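Local coordinates for putative iron-uptake ABC transport system,periplasmic iron-binding protein (Campylobacter jejuni, PDB 3E13) that binds ferric iron in the periplasm and probably delivers it to an ABC transporter for uptake into the cell, at residues A98-A103 with E272-R276; T146-S150 with T231-I235. All blocks are in the same frame, centred on the assembly; numbering follows the deposited sequence.

Contact 1: A98-A103 with E272-R276; sequences AITKRA and EFPIR
This is a buried antiparallel strand pairing in the hinge region of a two-lobed periplasmic binding protein, where the crossing strand 97-109 takes up the short, weakly bonded strand 273-274 beside the iron site. Lys101 and Phe273 form a hydrogen-bonded pair, with Lys101 N to Phe273 O at 2.9 Å and Phe273 N to Lys101 O at 3.0 Å. Their side chains leave on the same face; the Phe273 ring lays its edge along the backbone from Lys101 to Ala103, while Lys101 NZ goes on to Glu293. Ile275 pushes CG1 against the Ile99 carbonyl carbon and sets CD1 3.6 Å from Ala98 CB. The polar side centres on Glu272, whose extended chain runs alongside Arg102 and whose OE1 pairs with Arg10. Arg102 CG sits between its backbone N and carbonyl carbon (chi1 54°), and later bends bring the guanidinium to the carboxylate, planes 73° apart. Arg102, about 4 Å from the ferric ion at its nearest side-chain atom, is a second-shell residue, NH2 bonding the ligand Tyr12. Glu272 OE2 takes Arg102 NE (3.1 Å) near the carboxylate plane, anti side, and Arg102 NH2 (2.8 Å) and Thr100 OG1 (2.7 Å) well out of it.

Contact 2: T146-S150 with T231-I235; sequences TLLAS and THINI
Leu147 lies over one face of the His232 imidazole, its CD1 methyl 4.2 Å from the ring centroid and 26° off the normal, a CH-pi contact. The leucine CA also covers one face of the ring, offset toward the rim. CG of His232 stands opposite the backbone N (chi1 -176°), which sends the ring out from the chain to helix 142-155. There it also meets Ser150, whose OG comes obliquely to the ring. That hydroxyl is already engaged within the helix, where Ser150 OG donates to Leu147 O over 2.7 Å, and is thereby held beside the imidazole. Thr146 brings its CG2 methyl to the ring edge, in the ring plane. The same methyl touches the Asn234 amide: Thr146 CG2 lies 3.6 Å from Asn234 ND2, with the two side chains crossing at about a right angle. Here the polar groups are joined through a third residue: Thr146 OG1 and Asn234 ND2 both bond to Asp60 OD2, while Asn234 OD1 receives Ile61 N as well as Ile235 N. Ile301 of helix 298-302 also packs on Thr146, Ser150 and His232. Helix 142-155, which also carries the iron ligand Tyr143, is thus laid against strand 233-241 of the hinge-region sheet, as suits the two-lobed periplasmic binding-protein fold.

Both contacts are buried near the middle of the chain, their centres 13 Å apart, and they meet in one sheet because strands 97-109 and 233-241 are neighbours there. Arg102 N lies 2.9 Å from Asn234 O, a probable hydrogen bond, and Ala98 packs on Ile235. Along the chain, contact 2 is nested within the loop closed by contact 1. Their chemistry differs with position: contact 1 adds a strand to the sheet through backbone bonds and a charged pair next to the ferric ion, whereas contact 2 seats a helix on the sheet mainly by van der Waals contact, with the side chain of Asn234 about 9 Å from the metal at its nearest atom.

Contact 1: A98-A103 with E272-R276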
loop_
_atom_site.group_PDB
_atom_site.type_symbol
_atom_site.label_atom_id
_atom_site.label_comp_id
_atom_site.label_asym_id
_atom_site.label_seq_id
_atom_site.Cartn_x
_atom_site.Cartn_y
_atom_site.Cartn_z
ATOM N N ALA A 98 -6.753 8.153 -5.133
ATOM C CA ALA A 98 -6.710 7.076 -4.147
ATOM C C ALA A 98 -8.071 6.374 -4.121
ATOM O O ALA A 98 -9.145 7.052 -4.239
ATOM C CB ALA A 98 -6.426 7.613 -2.770
ATOM N N ILE A 99 -8.048 5.072 -3.924
ATOM C CA ILE A 99 -9.259 4.265 -3.679
ATOM C C ILE A 99 -9.326 3.759 -2.228
ATOM O O ILE A 99 -10.416 3.457 -1.737
ATOM C CB ILE A 99 -9.426 3.115 -4.674
ATOM C CG1 ILE A 99 -8.291 2.105 -4.608
ATOM C CG2 ILE A 99 -9.527 3.674 -6.051
ATOM C CD1 ILE A 99 -8.622 0.792 -5.318
ATOM N N THR A 100 -8.195 3.642 -1.543
ATOM C CA THR A 100 -8.126 3.278 -0.125
ATOM C C THR A 100 -6.914 3.910 0.520
ATOM O O THR A 100 -5.971 4.322 -0.165
ATOM C CB THR A 100 -7.983 1.759 0.115
ATOM O OG1 THR A 100 -6.718 1.327 -0.401
ATOM C CG2 THR A 100 -8.999 0.940 -0.545
ATOM N N LYS A 101 -6.903 3.909 1.857
ATOM C CA LYS A 101 -5.731 4.163 2.648
ATOM C C LYS A 101 -5.341 2.893 3.411
ATOM O O LYS A 101 -6.172 2.018 3.711
ATOM C CB LYS A 101 -5.958 5.293 3.694
ATOM C CG LYS A 101 -6.098 6.654 3.071
ATOM C CD LYS A 101 -6.884 7.637 4.001
ATOM C CE LYS A 101 -6.031 8.109 5.160
ATOM N NZ LYS A 101 -6.862 8.939 6.160
ATOM N N ARG A 102 -4.063 2.804 3.718
ATOM C CA ARG A 102 -3.497 1.730 4.554
ATOM C C ARG A 102 -2.333 2.300 5.369
ATOM O O ARG A 102 -1.751 3.268 4.989
ATOM C CB ARG A 102 -3.070 0.533 3.680
ATOM C CG ARG A 102 -2.110 0.904 2.536
ATOM C CD ARG A 102 -2.815 1.130 1.161
ATOM N NE ARG A 102 -3.501 -0.058 0.694
ATOM C CZ ARG A 102 -2.948 -1.183 0.229
ATOM N NH1 ARG A 102 -1.640 -1.306 0.150
ATOM N NH2 ARG A 102 -3.708 -2.170 -0.207
ATOM N N ALA A 103 -2.021 1.711 6.513
ATOM C CA ALA A 103 -0.967 2.190 7.375
ATOM C C ALA A 103 0.118 1.101 7.495
ATOM O O ALA A 103 -0.221 -0.079 7.644
ATOM C CB ALA A 103 -1.542 2.524 8.754
ATOM N N GLU A 272 -9.133 -2.599 4.489
ATOM C CA GLU A 272 -8.474 -1.320 4.229
ATOM C C GLU A 272 -9.312 -0.200 4.794
ATOM O O GLU A 272 -10.455 -0.417 5.221
ATOM C CB GLU A 272 -8.228 -1.116 2.750
ATOM C CG GLU A 272 -7.314 -2.172 2.121
ATOM C CD GLU A 272 -7.200 -2.036 0.621
ATOM O OE1 GLU A 272 -7.989 -2.693 -0.085
ATOM O OE2 GLU A 272 -6.318 -1.276 0.180
ATOM N N PHE A 273 -8.735 0.992 4.850
ATOM C CA PHE A 273 -9.489 2.208 5.246
ATOM C C PHE A 273 -10.124 2.811 4.004
ATOM O O PHE A 273 -9.439 3.096 3.010
ATOM C CB PHE A 273 -8.578 3.247 5.918
ATOM C CG PHE A 273 -7.860 2.747 7.145
ATOM C CD1 PHE A 273 -6.508 2.564 7.127
ATOM C CD2 PHE A 273 -8.538 2.554 8.336
ATOM C CE1 PHE A 273 -5.845 2.089 8.284
ATOM C CE2 PHE A 273 -7.871 2.084 9.473
ATOM C CZ PHE A 273 -6.531 1.879 9.420
ATOM N N PRO A 274 -11.429 3.088 4.030
ATOM C CA PRO A 274 -12.069 3.777 2.897
ATOM C C PRO A 274 -11.549 5.179 2.700
ATOM O O PRO A 274 -11.142 5.857 3.667
ATOM C CB PRO A 274 -13.535 3.877 3.312
ATOM C CG PRO A 274 -13.494 3.812 4.811
ATOM C CD PRO A 274 -12.368 2.879 5.151
ATOM N N ILE A 275 -11.642 5.665 1.467
ATOM C CA ILE A 275 -11.399 7.080 1.195
ATOM C C ILE A 275 -12.623 7.902 1.574
ATOM O O ILE A 275 -12.480 8.981 2.137
ATOM C CB ILE A 275 -11.045 7.272 -0.278
ATOM C CG1 ILE A 275 -9.733 6.569 -0.541
ATOM C CG2 ILE A 275 -11.001 8.757 -0.668
ATOM C CD1 ILE A 275 -8.524 7.129 0.121
ATOM N N ARG A 276 -13.805 7.402 1.292
ATOM C CA ARG A 276 -15.013 8.167 1.589
ATOM C C ARG A 276 -15.160 8.325 3.072
ATOM O O ARG A 276 -14.911 7.375 3.843
ATOM C CB ARG A 276 -16.249 7.438 1.070
ATOM C CG ARG A 276 -16.407 7.275 -0.384
ATOM C CD ARG A 276 -17.660 6.530 -0.754
ATOM N NE ARG A 276 -18.871 7.318 -0.432
ATOM C CZ ARG A 276 -19.745 7.811 -1.317
ATOM N NH1 ARG A 276 -19.587 7.641 -2.620
ATOM N NH2 ARG A 276 -20.812 8.485 -0.849
#

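Contact 2: T146-S150 with T231-I235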
loop_
_atom_site.group_PDB
_atom_site.type_symbol
_atom_site.label_atom_id
_atom_site.label_comp_id
_atom_site.label_asym_id
_atom_site.label_seq_id
_atom_site.Cartn_x
_atom_site.Cartn_y
_atom_site.Cartn_z
ATOM N N THR A 146 8.336 3.198 -0.639
ATOM C CA THR A 146 7.565 4.352 -0.239
ATOM C C THR A 146 7.745 4.701 1.222
ATOM O O THR A 146 7.824 5.867 1.555
ATOM C CB THR A 146 6.106 4.191 -0.631
ATOM O OG1 THR A 146 6.040 4.177 -2.080
ATOM C CG2 THR A 146 5.256 5.373 -0.133
ATOM N N LEU A 147 7.900 3.714 2.089
ATOM C CA LEU A 147 8.235 4.004 3.460
ATOM C C LEU A 147 9.558 4.767 3.559
ATOM O O LEU A 147 9.668 5.750 4.272
ATOM C CB LEU A 147 8.228 2.739 4.316
ATOM C CG LEU A 147 8.659 2.820 5.781
ATOM C CD1 LEU A 147 7.700 3.756 6.558
ATOM C CD2 LEU A 147 8.653 1.438 6.401
ATOM N N LEU A 148 10.604 4.307 2.844
ATOM C CA LEU A 148 11.875 4.983 2.908
ATOM C C LEU A 148 11.785 6.392 2.324
ATOM O O LEU A 148 12.357 7.338 2.858
ATOM C CB LEU A 148 12.945 4.195 2.165
ATOM C CG LEU A 148 14.335 4.831 2.249
ATOM C CD1 LEU A 148 14.823 4.947 3.641
ATOM C CD2 LEU A 148 15.316 3.976 1.438
ATOM N N ALA A 149 11.054 6.537 1.238
ATOM C CA ALA A 149 10.788 7.856 0.656
ATOM C C ALA A 149 10.151 8.801 1.681
ATOM O O ALA A 149 10.487 9.975 1.723
ATOM C CB ALA A 149 9.942 7.735 -0.572
ATOM N N SER A 150 9.254 8.268 2.498
ATOM C CA SER A 150 8.645 9.087 3.567
ATOM C C SER A 150 9.637 9.528 4.620
ATOM O O SER A 150 9.504 10.630 5.198
ATOM C CB SER A 150 7.449 8.381 4.235
ATOM O OG SER A 150 7.789 7.402 5.168
ATOM N N THR A 231 1.827 8.002 12.066
ATOM C CA THR A 231 2.126 6.786 11.338
ATOM C C THR A 231 2.070 7.027 9.821
ATOM O O THR A 231 1.251 7.783 9.292
ATOM C CB THR A 231 1.058 5.743 11.810
ATOM O OG1 THR A 231 1.307 5.373 13.194
ATOM C CG2 THR A 231 1.096 4.462 10.934
ATOM N N HIS A 232 2.925 6.284 9.108
ATOM C CA HIS A 232 2.965 6.273 7.654
ATOM C C HIS A 232 1.689 5.709 7.030
ATOM O O HIS A 232 1.299 4.604 7.307
ATOM C CB HIS A 232 4.155 5.444 7.176
ATOM C CG HIS A 232 4.334 5.448 5.690
ATOM N ND1 HIS A 232 4.190 4.321 4.887
ATOM C CD2 HIS A 232 4.625 6.464 4.863
ATOM C CE1 HIS A 232 4.434 4.662 3.627
ATOM N NE2 HIS A 232 4.718 5.949 3.587
ATOM N N ILE A 233 1.031 6.567 6.261
ATOM C CA ILE A 233 -0.107 6.223 5.435
ATOM C C ILE A 233 0.352 6.135 3.970
ATOM O O ILE A 233 1.113 7.003 3.477
ATOM C CB ILE A 233 -1.176 7.322 5.565
ATOM C CG1 ILE A 233 -1.670 7.408 7.028
ATOM C CG2 ILE A 233 -2.322 7.062 4.631
ATOM C CD1 ILE A 233 -2.346 6.226 7.502
ATOM N N ASN A 234 -0.100 5.085 3.280
ATOM C CA ASN A 234 0.063 4.927 1.846
ATOM C C ASN A 234 -1.331 4.678 1.284
ATOM O O ASN A 234 -2.300 4.459 2.050
ATOM C CB ASN A 234 1.030 3.754 1.561
ATOM C CG ASN A 234 1.624 3.772 0.149
ATOM O OD1 ASN A 234 1.204 4.525 -0.746
ATOM N ND2 ASN A 234 2.643 2.934 -0.057
ATOM N N ILE A 235 -1.498 4.827 -0.024
ATOM C CA ILE A 235 -2.769 4.563 -0.684
ATOM C C ILE A 235 -2.668 3.439 -1.675
ATOM O O ILE A 235 -1.608 3.196 -2.207
ATOM C CB ILE A 235 -3.299 5.851 -1.402
ATOM C CG1 ILE A 235 -2.300 6.359 -2.498
ATOM C CG2 ILE A 235 -3.639 6.898 -0.323
ATOM C CD1 ILE A 235 -2.902 7.297 -3.533
#